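Local structure of minor fimbrium anchoring subunit Mfa2 (Porphyromonas gingivalis, 5NFI) at residues A[8-13]-A[136-141]; A[68-73]-A[113-118]. The protein attaches the minor, Mfa1-built fimbriae to the bacterial outer membrane and regulates their length, without being part of the fimbrium itself. One frame throughout, in Å; residues are numbered along the deposited sequence.

Contact 1: residues A[8-13]-A[136-141]; sequences NFYSQT and RANLRE
Y10 and R136 meet ring to guanidinium: R136 CZ lies 3.6 Å from the Y10 ring centroid, the two planes 11° apart in a stacked cation-pi pair. On the opposite face of the ring, N138 CB makes a CH-pi contact 4.1 Å from the same centroid, so the phenol is held flat between two side chains of one strand. A bend at chi3 of R136 (72°) turns its guanidinium back over the ring, while Y10 CG sits between its own backbone N and carbonyl carbon (chi1 67°), which carries the ring across toward 136-138. The N138 amide continues into the loop after Y10: OD1 accepts from Q12 N at 3.0 Å, the donor standing above the carbonyl plane, and ND2 donates to Q12 O, which lies in the plane of the N138 amide. S11 adds a further bond, its OG donating to L139 O. The backbones form a parallel ladder in which A137 N bonds to N8 O, Y10 N to A137 O and L139 N to Y10 O (2.8 Å). F9 and A137 lie on the other face, F9 CD1 being 3.7 Å from A137 CB, with L139 CD1 against F9 CB. The amide of N8, beside R136, is fixed from outside by ND2 bonds to K54 O and S51 O. Here strand 133-151 lies between strand 3-10 and strand 113-122, whose A115 touches A137 and L139, while strand 56-60 pairs antiparallel with strand 3-10 and F9 packs on L28 and V30 of strand 28-33.

Contact 2: residues A[68-73]-A[113-118]; sequences IFAWGN and WYATSP
An antiparallel strand pair, formed by 68-72 of strand 64-72 and 113-116 of strand 113-122, frames this buried contact. A70 and A115 form a hydrogen-bonded pair (A70 N to A115 O, 2.9 Å), as do G72 and W113 (G72 N to W113 O, 2.8 Å). Past the last bridge, S117 N bonds to I68 O, and S117 OG accepts from I68 N at 3.2 Å, extending the pairing through a side chain. A70 and A115 share one face of the sheet, where they touch F9 and A137 respectively; F69, W71, Y114 and T116 line the other. The family belongs to the transthyretin clan, consistent with a transthyretin-like beta fold. Y114 CD1 lies over one face of the W71 indole, 3.5 Å from W71 CE2, with the ring planes oblique at 49°. A chi1 of 178° swings the Y114 ring away from its own N, so that it runs along strand 113-122 toward T116, bringing CE1 to 3.9 Å from F69 CB and its OH into a hydrogen bond with T116 OG1. W71 NE1 donates to F172 O. At the far end N73 ND2 comes to the W113 edge, 3.5 Å from CD1, while bonding to E24 O and T111 O; N73 OD1 accepts from A26 N.

How the contacts relate
Both segments of contact 2 fall between the two segments of contact 1: 8-13 comes first, then 68-73 and 113-118, and 136-141 last. The centres of the two contacts are about 8 Å apart. The junction is the pairing of strands 113-122 and 133-151, consecutive in sequence, where R140 N lies 2.8 Å from Y114 O in a probable hydrogen bond. The resulting strand order, 64-72, 113-122, 133-151, 3-10, is antiparallel except for the final, parallel step. Strand 3-10 is thereby joined, more than 120 residues on, to strand 133-151, and through it to 113-122 and 64-72.

Contact 1: residues A[8-13]-A[136-141]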
loop_
_atom_site.group_PDB
_atom_site.type_symbol
_atom_site.label_atom_id
_atom_site.label_comp_id
_atom_site.label_asym_id
_atom_site.label_seq_id
_atom_site.Cartn_x
_atom_site.Cartn_y
_atom_site.Cartn_z
ATOM N N ASN A 8 16.315 13.993 2.285
ATOM C CA ASN A 8 16.970 12.705 2.228
ATOM C C ASN A 8 15.959 11.581 2.426
ATOM O O ASN A 8 15.130 11.626 3.343
ATOM C CB ASN A 8 18.053 12.615 3.290
ATOM C CG ASN A 8 18.632 11.231 3.398
ATOM O OD1 ASN A 8 18.166 10.405 4.191
ATOM N ND2 ASN A 8 19.644 10.954 2.581
ATOM N N PHE A 9 16.016 10.566 1.580
ATOM C CA PHE A 9 15.001 9.535 1.681
ATOM C C PHE A 9 15.609 8.240 2.156
ATOM O O PHE A 9 16.609 7.763 1.595
ATOM C CB PHE A 9 14.278 9.341 0.346
ATOM C CG PHE A 9 13.449 10.528 -0.070
ATOM C CD1 PHE A 9 12.332 10.901 0.662
ATOM C CD2 PHE A 9 13.783 11.272 -1.196
ATOM C CE1 PHE A 9 11.563 11.993 0.277
ATOM C CE2 PHE A 9 13.010 12.356 -1.591
ATOM C CZ PHE A 9 11.898 12.716 -0.856
ATOM N N TYR A 10 14.999 7.702 3.215
ATOM C CA TYR A 10 15.386 6.431 3.807
ATOM C C TYR A 10 14.160 5.533 4.005
ATOM O O TYR A 10 13.033 5.924 3.694
ATOM C CB TYR A 10 16.120 6.661 5.139
ATOM C CG TYR A 10 15.300 7.235 6.286
ATOM C CD1 TYR A 10 14.985 8.585 6.338
ATOM C CD2 TYR A 10 14.876 6.424 7.340
ATOM C CE1 TYR A 10 14.263 9.120 7.402
ATOM C CE2 TYR A 10 14.143 6.946 8.409
ATOM C CZ TYR A 10 13.845 8.298 8.436
ATOM O OH TYR A 10 13.123 8.832 9.488
ATOM N N SER A 11 14.384 4.324 4.504
ATOM C CA SER A 11 13.278 3.446 4.845
ATOM C C SER A 11 13.620 2.659 6.102
ATOM O O SER A 11 14.513 1.807 6.107
ATOM C CB SER A 11 12.942 2.503 3.695
ATOM O OG SER A 11 11.737 1.792 3.951
ATOM N N GLN A 12 12.911 2.971 7.175
ATOM C CA GLN A 12 13.114 2.304 8.438
ATOM C C GLN A 12 11.756 1.975 9.001
ATOM O O GLN A 12 10.980 2.852 9.376
ATOM C CB GLN A 12 13.917 3.167 9.397
ATOM C CG GLN A 12 14.274 2.450 10.669
ATOM C CD GLN A 12 15.469 3.067 11.356
ATOM O OE1 GLN A 12 15.838 4.218 11.093
ATOM N NE2 GLN A 12 16.095 2.298 12.238
ATOM N N THR A 13 11.480 0.690 9.071
ATOM C CA THR A 13 10.108 0.256 9.151
ATOM C C THR A 13 9.414 0.396 10.508
ATOM O O THR A 13 8.177 0.365 10.529
ATOM C CB THR A 13 9.998 -1.192 8.732
ATOM O OG1 THR A 13 8.615 -1.524 8.626
ATOM C CG2 THR A 13 10.675 -2.101 9.749
ATOM N N ARG A 136 14.775 14.808 6.555
ATOM C CA ARG A 136 14.733 13.413 6.129
ATOM C C ARG A 136 13.284 12.958 6.084
ATOM O O ARG A 136 12.444 13.489 6.821
ATOM C CB ARG A 136 15.521 12.510 7.083
ATOM C CG ARG A 136 16.977 12.834 7.178
ATOM C CD ARG A 136 17.702 11.999 8.228
ATOM N NE ARG A 136 17.878 10.594 7.856
ATOM C CZ ARG A 136 17.432 9.544 8.554
ATOM N NH1 ARG A 136 16.763 9.713 9.691
ATOM N NH2 ARG A 136 17.680 8.311 8.125
ATOM N N ALA A 137 12.999 11.963 5.241
ATOM C CA ALA A 137 11.664 11.370 5.161
ATOM C C ALA A 137 11.729 9.844 5.094
ATOM O O ALA A 137 12.562 9.290 4.386
ATOM C CB ALA A 137 10.922 11.917 3.961
ATOM N N ASN A 138 10.843 9.171 5.827
ATOM C CA ASN A 138 10.829 7.705 5.888
ATOM C C ASN A 138 9.810 7.087 4.925
ATOM O O ASN A 138 8.594 7.204 5.113
ATOM C CB ASN A 138 10.546 7.238 7.315
ATOM C CG ASN A 138 10.685 5.718 7.491
ATOM O OD1 ASN A 138 10.784 4.961 6.521
ATOM N ND2 ASN A 138 10.683 5.273 8.742
ATOM N N LEU A 139 10.318 6.428 3.892
ATOM C CA LEU A 139 9.461 5.798 2.912
ATOM C C LEU A 139 9.016 4.457 3.454
ATOM O O LEU A 139 9.849 3.599 3.780
ATOM C CB LEU A 139 10.179 5.623 1.574
ATOM C CG LEU A 139 10.490 6.898 0.790
ATOM C CD1 LEU A 139 11.672 6.668 -0.125
ATOM C CD2 LEU A 139 9.276 7.330 -0.018
ATOM N N ARG A 140 7.696 4.313 3.577
ATOM C CA ARG A 140 7.043 3.081 3.950
ATOM C C ARG A 140 6.408 2.468 2.716
ATOM O O ARG A 140 5.746 3.166 1.941
ATOM C CB ARG A 140 5.984 3.340 5.017
ATOM C CG ARG A 140 5.096 2.142 5.337
ATOM C CD ARG A 140 5.801 1.032 6.124
ATOM N NE ARG A 140 4.860 -0.064 6.334
ATOM C CZ ARG A 140 5.084 -1.333 5.993
ATOM N NH1 ARG A 140 6.249 -1.696 5.471
ATOM N NH2 ARG A 140 4.146 -2.244 6.192
ATOM N N GLU A 141 6.609 1.167 2.524
ATOM C CA GLU A 141 6.004 0.476 1.392
ATOM C C GLU A 141 4.525 0.249 1.641
ATOM O O GLU A 141 4.141 -0.191 2.722
ATOM C CB GLU A 141 6.695 -0.858 1.109
ATOM C CG GLU A 141 6.148 -1.503 -0.146
ATOM C CD GLU A 141 6.765 -2.844 -0.452
ATOM O OE1 GLU A 141 7.698 -3.240 0.294
ATOM O OE2 GLU A 141 6.319 -3.483 -1.443
#

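Contact 2: residues A[68-73]-A[113-118]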
loop_
_atom_site.group_PDB
_atom_site.type_symbol
_atom_site.label_atom_id
_atom_site.label_comp_id
_atom_site.label_asym_id
_atom_site.label_seq_id
_atom_site.Cartn_x
_atom_site.Cartn_y
_atom_site.Cartn_z
ATOM N N ILE A 68 6.325 17.976 3.606
ATOM C CA ILE A 68 6.573 17.372 2.321
ATOM C C ILE A 68 5.958 15.975 2.271
ATOM O O ILE A 68 6.121 15.182 3.200
ATOM C CB ILE A 68 8.075 17.335 2.033
ATOM C CG1 ILE A 68 8.445 18.565 1.200
ATOM C CG2 ILE A 68 8.469 16.059 1.313
ATOM C CD1 ILE A 68 9.909 18.871 1.160
ATOM N N PHE A 69 5.222 15.693 1.198
ATOM C CA PHE A 69 4.675 14.360 0.962
ATOM C C PHE A 69 5.437 13.717 -0.190
ATOM O O PHE A 69 5.675 14.352 -1.220
ATOM C CB PHE A 69 3.177 14.429 0.653
ATOM C CG PHE A 69 2.361 15.125 1.724
ATOM C CD1 PHE A 69 2.687 14.994 3.066
ATOM C CD2 PHE A 69 1.280 15.918 1.384
ATOM C CE1 PHE A 69 1.949 15.631 4.046
ATOM C CE2 PHE A 69 0.543 16.560 2.362
ATOM C CZ PHE A 69 0.882 16.412 3.693
ATOM N N ALA A 70 5.848 12.469 -0.027
ATOM C CA ALA A 70 6.665 11.868 -1.074
ATOM C C ALA A 70 6.122 10.512 -1.531
ATOM O O ALA A 70 5.752 9.644 -0.728
ATOM C CB ALA A 70 8.110 11.732 -0.613
ATOM N N TRP A 71 6.110 10.334 -2.842
ATOM C CA TRP A 71 5.590 9.113 -3.416
ATOM C C TRP A 71 6.622 8.449 -4.288
ATOM O O TRP A 71 7.226 9.092 -5.143
ATOM C CB TRP A 71 4.331 9.404 -4.215
ATOM C CG TRP A 71 3.180 9.821 -3.359
ATOM C CD1 TRP A 71 2.823 11.094 -3.017
ATOM C CD2 TRP A 71 2.218 8.952 -2.740
ATOM N NE1 TRP A 71 1.693 11.075 -2.224
ATOM C CE2 TRP A 71 1.303 9.771 -2.039
ATOM C CE3 TRP A 71 2.040 7.562 -2.711
ATOM C CZ2 TRP A 71 0.227 9.246 -1.330
ATOM C CZ3 TRP A 71 0.968 7.040 -1.993
ATOM C CH2 TRP A 71 0.074 7.880 -1.319
ATOM N N GLY A 72 6.820 7.157 -4.060
ATOM C CA GLY A 72 7.819 6.400 -4.775
ATOM C C GLY A 72 7.179 5.435 -5.730
ATOM O O GLY A 72 6.280 4.683 -5.350
ATOM N N ASN A 73 7.662 5.478 -6.968
ATOM C CA ASN A 73 7.214 4.621 -8.057
ATOM C C ASN A 73 5.761 4.838 -8.466
ATOM O O ASN A 73 5.045 3.888 -8.742
ATOM C CB ASN A 73 7.429 3.157 -7.698
ATOM C CG ASN A 73 8.849 2.867 -7.324
ATOM O OD1 ASN A 73 9.778 3.540 -7.792
ATOM N ND2 ASN A 73 9.042 1.860 -6.475
ATOM N N TRP A 113 5.529 3.500 -2.683
ATOM C CA TRP A 113 6.074 3.986 -1.414
ATOM C C TRP A 113 5.560 5.354 -0.999
ATOM O O TRP A 113 5.355 6.218 -1.843
ATOM C CB TRP A 113 7.590 4.049 -1.492
ATOM C CG TRP A 113 8.245 2.759 -1.834
ATOM C CD1 TRP A 113 8.323 2.176 -3.067
ATOM C CD2 TRP A 113 8.954 1.903 -0.936
ATOM N NE1 TRP A 113 9.025 1.001 -2.985
ATOM C CE2 TRP A 113 9.428 0.813 -1.688
ATOM C CE3 TRP A 113 9.222 1.946 0.435
ATOM C CZ2 TRP A 113 10.159 -0.220 -1.117
ATOM C CZ3 TRP A 113 9.947 0.931 0.995
ATOM C CH2 TRP A 113 10.407 -0.144 0.222
ATOM N N TYR A 114 5.378 5.560 0.303
ATOM C CA TYR A 114 5.002 6.876 0.794
ATOM C C TYR A 114 5.866 7.376 1.963
ATOM O O TYR A 114 6.292 6.613 2.811
ATOM C CB TYR A 114 3.534 6.902 1.216
ATOM C CG TYR A 114 3.180 8.258 1.766
ATOM C CD1 TYR A 114 3.112 9.374 0.923
ATOM C CD2 TYR A 114 2.991 8.449 3.120
ATOM C CE1 TYR A 114 2.831 10.634 1.419
ATOM C CE2 TYR A 114 2.710 9.701 3.622
ATOM C CZ TYR A 114 2.636 10.789 2.770
ATOM O OH TYR A 114 2.344 12.032 3.273
ATOM N N ALA A 115 6.125 8.674 2.000
ATOM C CA ALA A 115 6.758 9.255 3.175
ATOM C C ALA A 115 6.127 10.596 3.540
ATOM O O ALA A 115 5.717 11.364 2.662
ATOM C CB ALA A 115 8.252 9.423 2.949
ATOM N N THR A 116 6.036 10.865 4.837
ATOM C CA THR A 116 5.764 12.217 5.301
ATOM C C THR A 116 7.009 12.689 6.020
ATOM O O THR A 116 7.523 11.998 6.895
ATOM C CB THR A 116 4.555 12.303 6.247
ATOM O OG1 THR A 116 3.370 11.829 5.580
ATOM C CG2 THR A 116 4.338 13.739 6.691
ATOM N N SER A 117 7.519 13.844 5.620
ATOM C CA SER A 117 8.617 14.467 6.341
ATOM C C SER A 117 8.087 15.140 7.610
ATOM O O SER A 117 6.875 15.331 7.765
ATOM C CB SER A 117 9.322 15.500 5.466
ATOM O OG SER A 117 8.603 16.722 5.486
ATOM N N PRO A 118 8.991 15.510 8.523
ATOM C CA PRO A 118 8.481 16.372 9.586
ATOM C C PRO A 118 8.149 17.754 9.037
ATOM O O PRO A 118 8.474 18.062 7.895
ATOM C CB PRO A 118 9.637 16.432 10.591
ATOM C CG PRO A 118 10.855 16.044 9.811
ATOM C CD PRO A 118 10.392 15.111 8.731
#